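Long-range contact in rRNA adenine N-6-methyltransferase (Saccharopolyspora erythraea, PDB 6NVM), which dimethylates a single adenine of 23S rRNA with S-adenosyl-L-methionine as methyl donor, lowering the affinity of ribosomes for macrolide, lincosamide and streptogramin B antibiotics: residues 169-174 / 214-219. Residues are numbered along the deposited sequence; the frame is centred on the assembly and turned at random.
Sequences EFARKR and AIMRLR
The ring of F170 meets the sulfur of M216 with its edge: SD lies 3.9 Å from CE1, close to the ring plane, and its line to the ring centroid runs 82° off the normal, an edge-on Met-aromatic contact. One face of the same ring is covered from within the helix, where CG of R174 stands 3.6 Å off the ring plane, displaced from the centroid. Beyond it F170 CZ lies against the middle of one guanidinium face of R174, so the planar end of the arginine rests on the rim of the phenyl group. F170 reaches the strand because its CG is anti to the backbone N (chi1 179°), while the bend of R174 at chi2 (-64°) folds its chain back along the ring.

M216 spans from strand to helix. Its chain runs about at right angles to the F170 side chain; SD lies 3.9 Å from A171 CA, and the terminal CE carries on to R174 CB at 3.8 Å. At the other end of the contact the methyl groups of A171 and A214 meet directly, CB to CB at 3.7 Å. The short side chain of A171 allows the close approach, its CA lying 6.1 Å from that of M216. The touching atoms are carbons and the thioether sulfur; R174 meets the strand through its aliphatic CB.

In this Rossmann-like methyltransferase, helix 168-175 follows strand 159-167 and packs against strand 213-220. The seven-stranded sheet has the order 3-2-1-4-5-7-6, with 213-220 the antiparallel seventh strand inserted between 159-167 and 192-200, the hallmark of class I methyltransferases. Helix 146-155 contributes V150 against both F170 and R174, and strand 192-200 brings W194 to R174 and F196 to A214.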
# COMPACT_ATOMS: atom_id res chain seq x y z
N GLU A 169 9.24 -3.54 9.21
CA GLU A 169 9.33 -4.81 8.50
C GLU A 169 8.13 -5.03 7.59
O GLU A 169 8.28 -5.57 6.48
CB GLU A 169 9.47 -5.96 9.50
CG GLU A 169 10.88 -6.13 10.04
CD GLU A 169 11.90 -6.39 8.94
OE1 GLU A 169 11.52 -6.94 7.89
OE2 GLU A 169 13.08 -6.02 9.12
N PHE A 170 6.94 -4.61 8.02
CA PHE A 170 5.77 -4.69 7.15
C PHE A 170 6.00 -3.93 5.85
O PHE A 170 5.70 -4.43 4.76
CB PHE A 170 4.55 -4.14 7.88
CG PHE A 170 3.29 -4.17 7.06
CD1 PHE A 170 3.01 -3.14 6.17
CD2 PHE A 170 2.40 -5.22 7.17
CE1 PHE A 170 1.86 -3.17 5.40
CE2 PHE A 170 1.25 -5.26 6.42
CZ PHE A 170 0.97 -4.23 5.53
N ALA A 171 6.54 -2.71 5.95
CA ALA A 171 6.73 -1.88 4.77
C ALA A 171 7.79 -2.47 3.85
O ALA A 171 7.67 -2.38 2.62
CB ALA A 171 7.11 -0.46 5.18
N ARG A 172 8.86 -3.03 4.42
CA ARG A 172 9.91 -3.61 3.59
C ARG A 172 9.39 -4.80 2.78
O ARG A 172 9.69 -4.93 1.59
CB ARG A 172 11.09 -4.03 4.46
CG ARG A 172 11.92 -2.87 5.01
CD ARG A 172 13.25 -3.38 5.55
NE ARG A 172 14.06 -2.31 6.13
CZ ARG A 172 15.24 -2.51 6.70
NH1 ARG A 172 15.76 -3.72 6.76
NH2 ARG A 172 15.91 -1.48 7.21
N LYS A 173 8.62 -5.68 3.42
CA LYS A 173 8.10 -6.84 2.70
C LYS A 173 7.15 -6.42 1.59
O LYS A 173 7.23 -6.92 0.46
CB LYS A 173 7.40 -7.79 3.67
CG LYS A 173 7.28 -9.21 3.14
CD LYS A 173 6.39 -10.10 4.00
CE LYS A 173 4.91 -9.80 3.78
NZ LYS A 173 4.04 -10.95 4.18
N ARG A 174 6.23 -5.49 1.89
CA ARG A 174 5.22 -5.10 0.92
C ARG A 174 5.79 -4.28 -0.23
O ARG A 174 5.12 -4.15 -1.27
CB ARG A 174 4.10 -4.30 1.61
CG ARG A 174 3.32 -5.09 2.66
CD ARG A 174 2.55 -6.26 2.05
NE ARG A 174 1.76 -6.99 3.05
CZ ARG A 174 0.45 -6.85 3.24
NH1 ARG A 174 -0.27 -6.00 2.50
NH2 ARG A 174 -0.16 -7.56 4.17
N ALA A 214 8.05 3.02 9.21
CA ALA A 214 8.43 3.42 7.86
C ALA A 214 7.25 4.12 7.22
O ALA A 214 6.10 3.92 7.61
CB ALA A 214 8.87 2.21 7.02
N ILE A 215 7.55 4.96 6.23
CA ILE A 215 6.54 5.51 5.34
C ILE A 215 6.56 4.69 4.07
O ILE A 215 7.61 4.50 3.45
CB ILE A 215 6.80 6.99 5.03
CG1 ILE A 215 6.85 7.81 6.32
CG2 ILE A 215 5.71 7.53 4.11
CD1 ILE A 215 7.41 9.20 6.13
N MET A 216 5.39 4.19 3.68
CA MET A 216 5.22 3.50 2.41
C MET A 216 4.03 4.11 1.68
O MET A 216 3.14 4.70 2.30
CB MET A 216 5.01 1.98 2.60
CG MET A 216 3.76 1.61 3.37
SD MET A 216 3.50 -0.19 3.46
CE MET A 216 3.23 -0.58 1.73
N ARG A 217 4.03 3.97 0.36
CA ARG A 217 3.00 4.57 -0.47
C ARG A 217 2.53 3.59 -1.53
O ARG A 217 3.34 2.89 -2.14
CB ARG A 217 3.52 5.85 -1.14
CG ARG A 217 2.53 6.54 -2.07
CD ARG A 217 3.08 7.89 -2.54
NE ARG A 217 4.41 7.74 -3.15
CZ ARG A 217 5.22 8.75 -3.43
NH1 ARG A 217 4.86 10.00 -3.16
NH2 ARG A 217 6.40 8.51 -3.98
N LEU A 218 1.22 3.52 -1.72
CA LEU A 218 0.60 2.87 -2.87
C LEU A 218 0.14 3.95 -3.84
O LEU A 218 -0.41 4.97 -3.43
CB LEU A 218 -0.60 2.02 -2.46
CG LEU A 218 -0.44 1.01 -1.34
CD1 LEU A 218 -1.73 0.22 -1.15
CD2 LEU A 218 0.71 0.09 -1.63
N ARG A 219 0.37 3.72 -5.13
CA ARG A 219 -0.17 4.58 -6.18
C ARG A 219 -0.98 3.71 -7.13
O ARG A 219 -0.44 2.75 -7.69
CB ARG A 219 0.94 5.31 -6.95
CG ARG A 219 1.98 6.00 -6.07
CD ARG A 219 3.01 6.78 -6.88
NE ARG A 219 2.41 7.98 -7.47
CZ ARG A 219 1.92 8.06 -8.70
NH1 ARG A 219 1.98 7.02 -9.53
NH2 ARG A 219 1.37 9.20 -9.11